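PDB 3LMC: peptidase, zinc-dependent from Methanocorpusculum labreanum, which probably acts as a zinc-dependent metallopeptidase of family M54, and binds a zinc ion and an iron ion. Local coordinates for residues 37-42 with 58-63; 3-8 with 92-97; 50-55 with 100-105. All coordinates share one frame; numbering follows the deposited sequence.

Interaction 1 of 3, residues 37-42 with 58-63; sequences GIFPLE and LKLDMF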
loop_
_atom_site.group_PDB
_atom_site.type_symbol
_atom_site.label_atom_id
_atom_site.label_comp_id
_atom_site.label_asym_id
_atom_site.label_seq_id
_atom_site.Cartn_x
_atom_site.Cartn_y
_atom_site.Cartn_z
ATOM N N GLY A 37 4.019 8.727 -12.740
ATOM C CA GLY A 37 2.790 8.411 -13.456
ATOM C C GLY A 37 1.606 8.350 -12.528
ATOM O O GLY A 37 1.783 8.191 -11.327
ATOM N N ILE A 38 0.400 8.496 -13.067
ATOM C CA ILE A 38 -0.798 8.315 -12.257
ATOM C C ILE A 38 -1.420 6.939 -12.508
ATOM O O ILE A 38 -1.174 6.318 -13.545
ATOM C CB ILE A 38 -1.855 9.408 -12.529
ATOM C CG1 ILE A 38 -2.384 9.300 -13.961
ATOM C CG2 ILE A 38 -1.285 10.797 -12.221
ATOM C CD1 ILE A 38 -3.845 9.700 -14.099
ATOM N N PHE A 39 -2.208 6.451 -11.552
ATOM C CA PHE A 39 -2.982 5.234 -11.780
ATOM C C PHE A 39 -4.466 5.579 -11.717
ATOM O O PHE A 39 -5.050 5.629 -10.639
ATOM C CB PHE A 39 -2.635 4.143 -10.756
ATOM C CG PHE A 39 -3.159 2.768 -11.122
ATOM C CD1 PHE A 39 -4.363 2.306 -10.618
ATOM C CD2 PHE A 39 -2.450 1.952 -11.978
ATOM C CE1 PHE A 39 -4.843 1.035 -10.967
ATOM C CE2 PHE A 39 -2.922 0.701 -12.332
ATOM C CZ PHE A 39 -4.120 0.245 -11.827
ATOM N N PRO A 40 -5.080 5.838 -12.881
ATOM C CA PRO A 40 -6.474 6.278 -12.832
ATOM C C PRO A 40 -7.301 5.207 -12.151
ATOM O O PRO A 40 -7.173 4.027 -12.476
ATOM C CB PRO A 40 -6.848 6.426 -14.310
ATOM C CG PRO A 40 -5.522 6.667 -15.003
ATOM C CD PRO A 40 -4.563 5.784 -14.260
ATOM N N LEU A 41 -8.115 5.616 -11.187
ATOM C CA LEU A 41 -8.859 4.682 -10.370
ATOM C C LEU A 41 -10.117 4.147 -11.077
ATOM O O LEU A 41 -10.529 4.650 -12.114
ATOM C CB LEU A 41 -9.187 5.351 -9.024
ATOM C CG LEU A 41 -7.922 5.696 -8.215
ATOM C CD1 LEU A 41 -8.238 6.462 -6.926
ATOM C CD2 LEU A 41 -7.151 4.410 -7.908
ATOM N N GLU A 42 -10.714 3.108 -10.518
ATOM C CA GLU A 42 -11.915 2.544 -11.091
ATOM C C GLU A 42 -12.923 2.361 -9.968
ATOM O O GLU A 42 -12.571 2.459 -8.797
ATOM C CB GLU A 42 -11.594 1.202 -11.756
ATOM C CG GLU A 42 -12.586 0.798 -12.823
ATOM C CD GLU A 42 -12.340 -0.596 -13.328
ATOM O OE1 GLU A 42 -11.157 -0.977 -13.445
ATOM O OE2 GLU A 42 -13.322 -1.315 -13.603
ATOM N N LEU A 58 -8.037 -5.232 -8.475
ATOM C CA LEU A 58 -8.160 -6.125 -9.632
ATOM C C LEU A 58 -7.543 -5.470 -10.868
ATOM O O LEU A 58 -6.832 -6.112 -11.648
ATOM C CB LEU A 58 -9.640 -6.452 -9.907
ATOM C CG LEU A 58 -10.382 -7.174 -8.777
ATOM C CD1 LEU A 58 -11.839 -7.456 -9.143
ATOM C CD2 LEU A 58 -9.667 -8.472 -8.439
ATOM N N LYS A 59 -7.835 -4.185 -11.045
ATOM C CA LYS A 59 -7.250 -3.405 -12.126
ATOM C C LYS A 59 -5.718 -3.348 -12.010
ATOM O O LYS A 59 -5.009 -3.349 -13.025
ATOM C CB LYS A 59 -7.829 -1.991 -12.114
ATOM C CG LYS A 59 -7.450 -1.172 -13.302
ATOM C CD LYS A 59 -7.957 0.269 -13.159
ATOM C CE LYS A 59 -7.697 1.078 -14.430
ATOM N NZ LYS A 59 -8.294 2.435 -14.330
ATOM N N LEU A 60 -5.218 -3.302 -10.776
ATOM C CA LEU A 60 -3.778 -3.256 -10.528
ATOM C C LEU A 60 -3.105 -4.574 -10.943
ATOM O O LEU A 60 -2.023 -4.581 -11.537
ATOM C CB LEU A 60 -3.505 -2.992 -9.048
ATOM C CG LEU A 60 -2.412 -1.984 -8.709
ATOM C CD1 LEU A 60 -1.934 -2.211 -7.277
ATOM C CD2 LEU A 60 -1.260 -2.092 -9.690
ATOM N N ASP A 61 -3.740 -5.692 -10.617
ATOM C CA ASP A 61 -3.234 -6.976 -11.087
ATOM C C ASP A 61 -3.190 -6.987 -12.623
ATOM O O ASP A 61 -2.186 -7.350 -13.229
ATOM C CB ASP A 61 -4.089 -8.121 -10.569
ATOM C CG ASP A 61 -3.786 -9.431 -11.278
ATOM O OD1 ASP A 61 -2.680 -9.988 -11.094
ATOM O OD2 ASP A 61 -4.653 -9.891 -12.038
HETATM N N MSE A 62 -4.280 -6.585 -13.258
HETATM C CA MSE A 62 -4.304 -6.561 -14.721
HETATM C C MSE A 62 -3.193 -5.697 -15.308
HETATM O O MSE A 62 -2.567 -6.064 -16.303
HETATM C CB MSE A 62 -5.649 -6.061 -15.222
HETATM C CG MSE A 62 -6.812 -6.949 -14.834
HETATM SE SE MSE A 62 -8.360 -6.399 -15.855
HETATM C CE MSE A 62 -7.407 -5.883 -17.504
ATOM N N PHE A 63 -2.952 -4.544 -14.690
ATOM C CA PHE A 63 -1.893 -3.650 -15.143
ATOM C C PHE A 63 -0.514 -4.314 -15.047
ATOM O O PHE A 63 0.296 -4.249 -15.981
ATOM C CB PHE A 63 -1.902 -2.348 -14.325
ATOM C CG PHE A 63 -0.860 -1.378 -14.746
ATOM C CD1 PHE A 63 -1.057 -0.575 -15.866
ATOM C CD2 PHE A 63 0.330 -1.269 -14.035
ATOM C CE1 PHE A 63 -0.083 0.336 -16.267
ATOM C CE2 PHE A 63 1.309 -0.358 -14.429
ATOM C CZ PHE A 63 1.099 0.443 -15.547
#
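F39 pushes its ring into the flank of residues 58-63 of helix 53-66, and this is the tightly packed part of the contact. With CG anti to the backbone N (chi1 -167°), the ring reaches out from the loop and sets its far rim against the helix: CZ lies 3.7 Å from CA of L60, and CE2 lies 3.8 Å from CB of F63. The same edge is directed at the face of the F63 ring, a T-shaped stack with planes at 88° and centroids 5.6 Å apart. A large flat apolar residue suits the place, because V56 of the same helix and L93 of strand 90-94 also touch it. The loop, which leads from strand 31-34 to strand 44-45, is thereby packed on helix 53-66, and F39 lies where that helix meets the five-stranded mixed sheet.

Towards solvent the contact loosens. Lysine fits here because the long apolar chain of K59, fully extended, lies along F39, its CD 3.9 Å from CE1 of F39, while its amine reaches the loop: NZ donates to O of P40 (2.7 Å) from above the carbonyl plane. E42 lies across the lysine chain, but its OE1 stays 4.5 Å from K59 NZ, too far for a salt bridge. Were K59 an alanine, the P40 carbonyl would probably lose this donor and one flank of the F39 ring would be less covered.

Interaction 2 of 3, residues 3-8 with 92-97; sequences IHLFWD and LLVTPG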
loop_
_atom_site.group_PDB
_atom_site.type_symbol
_atom_site.label_atom_id
_atom_site.label_comp_id
_atom_site.label_asym_id
_atom_site.label_seq_id
_atom_site.Cartn_x
_atom_site.Cartn_y
_atom_site.Cartn_z
ATOM N N ILE A 3 9.262 -6.177 -4.412
ATOM C CA ILE A 3 8.216 -5.307 -3.881
ATOM C C ILE A 3 8.314 -3.958 -4.562
ATOM O O ILE A 3 9.373 -3.326 -4.543
ATOM C CB ILE A 3 8.336 -5.125 -2.359
ATOM C CG1 ILE A 3 8.203 -6.475 -1.652
ATOM C CG2 ILE A 3 7.249 -4.190 -1.837
ATOM C CD1 ILE A 3 8.478 -6.378 -0.184
ATOM N N HIS A 4 7.208 -3.535 -5.170
ATOM C CA HIS A 4 7.169 -2.325 -5.982
ATOM C C HIS A 4 6.199 -1.306 -5.391
ATOM O O HIS A 4 5.012 -1.590 -5.226
ATOM C CB HIS A 4 6.753 -2.667 -7.417
ATOM C CG HIS A 4 7.555 -3.773 -8.035
ATOM N ND1 HIS A 4 8.571 -3.543 -8.940
ATOM C CD2 HIS A 4 7.480 -5.118 -7.894
ATOM C CE1 HIS A 4 9.095 -4.695 -9.318
ATOM N NE2 HIS A 4 8.449 -5.668 -8.699
ATOM N N LEU A 5 6.714 -0.129 -5.053
ATOM C CA LEU A 5 5.875 0.959 -4.554
ATOM C C LEU A 5 5.437 1.760 -5.773
ATOM O O LEU A 5 6.249 2.478 -6.370
ATOM C CB LEU A 5 6.669 1.866 -3.603
ATOM C CG LEU A 5 5.894 3.046 -3.014
ATOM C CD1 LEU A 5 4.795 2.546 -2.100
ATOM C CD2 LEU A 5 6.823 4.013 -2.249
ATOM N N PHE A 6 4.173 1.610 -6.168
ATOM C CA PHE A 6 3.646 2.400 -7.259
ATOM C C PHE A 6 3.047 3.682 -6.693
ATOM O O PHE A 6 1.888 3.703 -6.242
ATOM C CB PHE A 6 2.582 1.649 -8.086
ATOM C CG PHE A 6 2.174 2.395 -9.346
ATOM C CD1 PHE A 6 2.053 1.740 -10.560
ATOM C CD2 PHE A 6 1.967 3.779 -9.315
ATOM C CE1 PHE A 6 1.707 2.443 -11.715
ATOM C CE2 PHE A 6 1.625 4.487 -10.461
ATOM C CZ PHE A 6 1.497 3.822 -11.661
ATOM N N TRP A 7 3.834 4.751 -6.765
ATOM C CA TRP A 7 3.488 6.042 -6.168
ATOM C C TRP A 7 2.779 6.955 -7.192
ATOM O O TRP A 7 3.423 7.502 -8.088
ATOM C CB TRP A 7 4.770 6.712 -5.646
ATOM C CG TRP A 7 4.539 8.014 -4.906
ATOM C CD1 TRP A 7 4.373 9.257 -5.451
ATOM C CD2 TRP A 7 4.451 8.179 -3.488
ATOM N NE1 TRP A 7 4.187 10.188 -4.451
ATOM C CE2 TRP A 7 4.234 9.544 -3.234
ATOM C CE3 TRP A 7 4.531 7.297 -2.404
ATOM C CZ2 TRP A 7 4.095 10.054 -1.940
ATOM C CZ3 TRP A 7 4.390 7.810 -1.111
ATOM C CH2 TRP A 7 4.175 9.171 -0.896
ATOM N N ASP A 8 1.459 7.094 -7.068
ATOM C CA ASP A 8 0.688 7.969 -7.953
ATOM C C ASP A 8 1.201 9.400 -7.799
ATOM O O ASP A 8 1.146 9.971 -6.711
ATOM C CB ASP A 8 -0.805 7.889 -7.605
ATOM C CG ASP A 8 -1.686 8.622 -8.600
ATOM O OD1 ASP A 8 -1.512 9.849 -8.770
ATOM O OD2 ASP A 8 -2.584 7.981 -9.196
ATOM N N LEU A 92 2.415 -2.234 -4.099
ATOM C CA LEU A 92 1.650 -1.333 -3.240
ATOM C C LEU A 92 1.395 -0.039 -4.013
ATOM O O LEU A 92 2.333 0.695 -4.343
ATOM C CB LEU A 92 2.419 -1.020 -1.949
ATOM C CG LEU A 92 1.811 0.077 -1.048
ATOM C CD1 LEU A 92 0.385 -0.273 -0.646
ATOM C CD2 LEU A 92 2.664 0.378 0.208
ATOM N N LEU A 93 0.124 0.238 -4.298
ATOM C CA LEU A 93 -0.282 1.478 -4.962
ATOM C C LEU A 93 -0.555 2.560 -3.897
ATOM O O LEU A 93 -1.288 2.330 -2.931
ATOM C CB LEU A 93 -1.550 1.229 -5.784
ATOM C CG LEU A 93 -1.968 2.088 -6.986
ATOM C CD1 LEU A 93 -3.477 2.338 -6.989
ATOM C CD2 LEU A 93 -1.197 3.376 -7.092
ATOM N N VAL A 94 0.050 3.728 -4.071
ATOM C CA VAL A 94 -0.222 4.881 -3.200
ATOM C C VAL A 94 -1.046 5.846 -4.030
ATOM O O VAL A 94 -0.545 6.400 -5.006
ATOM C CB VAL A 94 1.076 5.560 -2.757
ATOM C CG1 VAL A 94 0.780 6.842 -1.982
ATOM C CG2 VAL A 94 1.900 4.603 -1.911
ATOM N N THR A 95 -2.314 6.020 -3.665
ATOM C CA THR A 95 -3.270 6.737 -4.508
ATOM C C THR A 95 -3.897 7.923 -3.774
ATOM O O THR A 95 -4.102 7.865 -2.562
ATOM C CB THR A 95 -4.411 5.797 -4.945
ATOM O OG1 THR A 95 -5.400 6.541 -5.680
ATOM C CG2 THR A 95 -5.078 5.191 -3.719
ATOM N N PRO A 96 -4.239 8.995 -4.501
ATOM C CA PRO A 96 -4.867 10.125 -3.791
ATOM C C PRO A 96 -6.356 9.917 -3.503
ATOM O O PRO A 96 -6.938 10.714 -2.755
ATOM C CB PRO A 96 -4.699 11.286 -4.777
ATOM C CG PRO A 96 -4.734 10.587 -6.141
ATOM C CD PRO A 96 -3.932 9.322 -5.908
ATOM N N GLY A 97 -6.972 8.888 -4.089
ATOM C CA GLY A 97 -8.418 8.730 -3.998
ATOM C C GLY A 97 -8.871 8.267 -2.623
ATOM O O GLY A 97 -8.159 7.516 -1.970
HETATM O O HOH W 1 -4.153 5.998 -8.009
#
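L5, F6 and W7 pair in parallel with L92, L93 and V94, joining two neighbouring strands of the five-stranded mixed sheet at the core of this M54-family fold. The ladder is knit by alternating backbone bonds: L92 N to H4 O, F6 N to L92 O, V94 N to F6 O (2.8 Å) and, at the end, D8 N to V94 O.

The side chains interlock differently on the two faces. On the face of L5, W7, L92 and V94, the branched V94 is the bump that fills the notch between the L5 side chain and the W7 indole. A chi1 of 174° turns CG1 over one face of the indole, 4.0 Å from the centroid of the six-membered ring. CG2 wedges between CE3 of W7 and CD1 of L5, 3.6 Å from the latter, and this short, stiff branch suits a place beside so broad a ring. L92 extends the same layer, its CD2 meeting CD1 of L5 at 3.8 Å. Helix 16-27 touches L5 and W7 here, and I151 of the zinc-bearing helix 136-154 touches L92, whose side chain is about 9 Å from that of zinc-binding H149.

On the other face F6 and L93 run alongside each other, CD2 of L93 packing 3.9 Å from CD2 of F6; apolar groups suit this side too, where I119 of strand 117-120 touches L93. Beyond the strands P96 crosses D8 at about a right angle, its CD 3.6 Å from CG of the carboxylate. D8 OD2 also takes the backbone N-H of F39 and a salt bridge from R10. T95 OG1 accepts from G97 N in an ST turn, and donates to a water that in turn gives a hydrogen bond to D8 OD2, 2.8 Å away.

Interaction 3 of 3, residues 50-55 with 100-105; sequences QYDAVK and YEPLAD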
loop_
_atom_site.group_PDB
_atom_site.type_symbol
_atom_site.label_atom_id
_atom_site.label_comp_id
_atom_site.label_asym_id
_atom_site.label_seq_id
_atom_site.Cartn_x
_atom_site.Cartn_y
_atom_site.Cartn_z
ATOM N N GLN A 50 -16.451 8.150 -3.280
ATOM C CA GLN A 50 -15.301 7.342 -2.902
ATOM C C GLN A 50 -15.083 6.273 -3.959
ATOM O O GLN A 50 -15.988 5.987 -4.759
ATOM C CB GLN A 50 -15.575 6.619 -1.585
ATOM C CG GLN A 50 -15.964 7.492 -0.414
ATOM C CD GLN A 50 -16.169 6.648 0.822
ATOM O OE1 GLN A 50 -17.101 5.855 0.879
ATOM N NE2 GLN A 50 -15.281 6.788 1.805
ATOM N N TYR A 51 -13.908 5.648 -3.933
ATOM C CA TYR A 51 -13.604 4.577 -4.885
ATOM C C TYR A 51 -13.574 3.184 -4.252
ATOM O O TYR A 51 -12.999 2.997 -3.181
ATOM C CB TYR A 51 -12.279 4.852 -5.592
ATOM C CG TYR A 51 -12.243 6.152 -6.361
ATOM C CD1 TYR A 51 -12.013 7.355 -5.709
ATOM C CD2 TYR A 51 -12.438 6.180 -7.741
ATOM C CE1 TYR A 51 -11.965 8.540 -6.399
ATOM C CE2 TYR A 51 -12.381 7.377 -8.450
ATOM C CZ TYR A 51 -12.148 8.546 -7.772
ATOM O OH TYR A 51 -12.096 9.750 -8.445
ATOM N N ASP A 52 -14.196 2.217 -4.930
ATOM C CA ASP A 52 -14.199 0.810 -4.517
ATOM C C ASP A 52 -12.798 0.219 -4.636
ATOM O O ASP A 52 -12.337 -0.069 -5.737
ATOM C CB ASP A 52 -15.154 0.028 -5.431
ATOM C CG ASP A 52 -15.391 -1.419 -4.967
ATOM O OD1 ASP A 52 -14.667 -1.933 -4.076
ATOM O OD2 ASP A 52 -16.329 -2.044 -5.510
ATOM N N ALA A 53 -12.116 0.019 -3.519
ATOM C CA ALA A 53 -10.719 -0.414 -3.583
ATOM C C ALA A 53 -10.558 -1.828 -4.133
ATOM O O ALA A 53 -9.490 -2.186 -4.652
ATOM C CB ALA A 53 -10.060 -0.291 -2.230
ATOM N N VAL A 54 -11.605 -2.641 -4.024
ATOM C CA VAL A 54 -11.532 -4.004 -4.556
ATOM C C VAL A 54 -11.357 -3.952 -6.069
ATOM O O VAL A 54 -10.510 -4.639 -6.621
ATOM C CB VAL A 54 -12.773 -4.846 -4.199
ATOM C CG1 VAL A 54 -12.675 -6.218 -4.848
ATOM C CG2 VAL A 54 -12.916 -4.982 -2.674
ATOM N N LYS A 55 -12.133 -3.100 -6.734
ATOM C CA LYS A 55 -11.995 -2.907 -8.175
ATOM C C LYS A 55 -10.640 -2.361 -8.584
ATOM O O LYS A 55 -10.068 -2.798 -9.587
ATOM C CB LYS A 55 -13.107 -2.013 -8.711
ATOM C CG LYS A 55 -14.413 -2.762 -8.879
ATOM C CD LYS A 55 -15.487 -1.896 -9.489
ATOM C CE LYS A 55 -16.777 -2.688 -9.616
ATOM N NZ LYS A 55 -17.847 -1.856 -10.201
ATOM N N TYR A 100 -13.138 3.078 -0.186
ATOM C CA TYR A 100 -14.008 2.260 0.654
ATOM C C TYR A 100 -13.991 0.775 0.235
ATOM O O TYR A 100 -13.443 0.413 -0.804
ATOM C CB TYR A 100 -15.432 2.817 0.639
ATOM C CG TYR A 100 -16.235 2.443 -0.583
ATOM C CD1 TYR A 100 -16.032 3.084 -1.800
ATOM C CD2 TYR A 100 -17.221 1.465 -0.514
ATOM C CE1 TYR A 100 -16.781 2.749 -2.920
ATOM C CE2 TYR A 100 -17.977 1.126 -1.629
ATOM C CZ TYR A 100 -17.751 1.771 -2.826
ATOM O OH TYR A 100 -18.498 1.431 -3.934
ATOM N N GLU A 101 -14.551 -0.085 1.076
ATOM C CA GLU A 101 -14.915 -1.434 0.647
ATOM C C GLU A 101 -16.337 -1.701 1.123
ATOM O O GLU A 101 -16.828 -1.019 2.025
ATOM C CB GLU A 101 -13.931 -2.489 1.154
ATOM C CG GLU A 101 -13.652 -2.445 2.649
ATOM C CD GLU A 101 -14.482 -3.429 3.444
ATOM O OE1 GLU A 101 -14.147 -3.662 4.626
ATOM O OE2 GLU A 101 -15.468 -3.973 2.891
ATOM N N PRO A 102 -17.023 -2.661 0.494
ATOM C CA PRO A 102 -18.453 -2.837 0.791
ATOM C C PRO A 102 -18.818 -2.768 2.286
ATOM O O PRO A 102 -19.796 -2.103 2.631
ATOM C CB PRO A 102 -18.755 -4.207 0.195
ATOM C CG PRO A 102 -17.837 -4.264 -1.016
ATOM C CD PRO A 102 -16.566 -3.545 -0.595
ATOM N N LEU A 103 -18.028 -3.394 3.156
ATOM C CA LEU A 103 -18.367 -3.454 4.583
ATOM C C LEU A 103 -17.971 -2.223 5.410
ATOM O O LEU A 103 -18.221 -2.183 6.624
ATOM C CB LEU A 103 -17.745 -4.699 5.217
ATOM C CG LEU A 103 -18.608 -5.961 5.343
ATOM C CD1 LEU A 103 -19.726 -6.004 4.296
ATOM C CD2 LEU A 103 -17.721 -7.194 5.265
ATOM N N ALA A 104 -17.362 -1.229 4.763
ATOM C CA ALA A 104 -16.745 -0.119 5.491
ATOM C C ALA A 104 -17.087 1.264 4.928
ATOM O O ALA A 104 -17.219 1.438 3.717
ATOM C CB ALA A 104 -15.228 -0.308 5.541
ATOM N N ASP A 105 -17.218 2.239 5.825
ATOM C CA ASP A 105 -17.432 3.639 5.445
ATOM C C ASP A 105 -16.239 4.165 4.639
ATOM O O ASP A 105 -16.399 4.950 3.698
ATOM C CB ASP A 105 -17.645 4.500 6.694
ATOM C CG ASP A 105 -18.947 4.172 7.421
ATOM O OD1 ASP A 105 -19.878 3.643 6.774
ATOM O OD2 ASP A 105 -19.042 4.448 8.638
#
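Y100 holds its CG between its backbone N and carbonyl carbon (chi1 80°), which lays the ring along the backbone of 50-52, while Q50, with CG anti to its carbonyl carbon (chi1 -56°), stretches past the tyrosine toward D105. The contact is the parallel pairing of strands 50-52 and 99-101 in the small three-stranded mixed sheet, where the first strand runs straight into helix 53-66. Y100 N donates to Y51 O, and A53 N to Y100 O at 3.0 Å in an almost linear bond; two backbone bonds thus hold Y100 against the junction of strand and helix.

The flat ring lies along the chain from Q50 to D52, and its CE1 comes to 3.3 Å from N of D52. The Q50 side chain crosses that of Y100 at a slant, its amide plane only 11° from the ring, with OE1 3.5 Å from CB of Y100. A long amide suits this spot because it can donate and accept: OE1 accepts from R48, and NE2 gives one bond to D98 and another to O of D105 (2.9 Å), the latter flat in the planes of both groups. OE1 of Q50 also comes within 3.0 Å of O of D105, but these are two acceptors and form no bond.

A53, with its single methyl, lies 3.7 Å (CB) from O of Y100, and P102, in the type I turn E101 to A104, meets V54 only loosely. D52 stands at the N-cap of helix 53-66, where OD1 accepts from N of V54 at 3.1 Å, the N-H coming in over the flat of the carboxylate.

How the interactions relate
Interaction 2 is the core contact: a parallel strand pair in the five-stranded sheet, buried and mostly apolar, with its carboxylate and water at the loop end. Interactions 1 and 3 are partly buried and nearer the surface, and both use helix 53-66, the first along its flank and the second at its beginning. Interaction 1 works by aromatic packing plus one lysine bond, whereas interaction 3 relies on backbone pairing, an N-cap and a side-chain amide. The loop 37-42 touches both others: D8 ties it to interaction 2, where L41 also packs on T95, and the same L41 packs against Y51 of interaction 3.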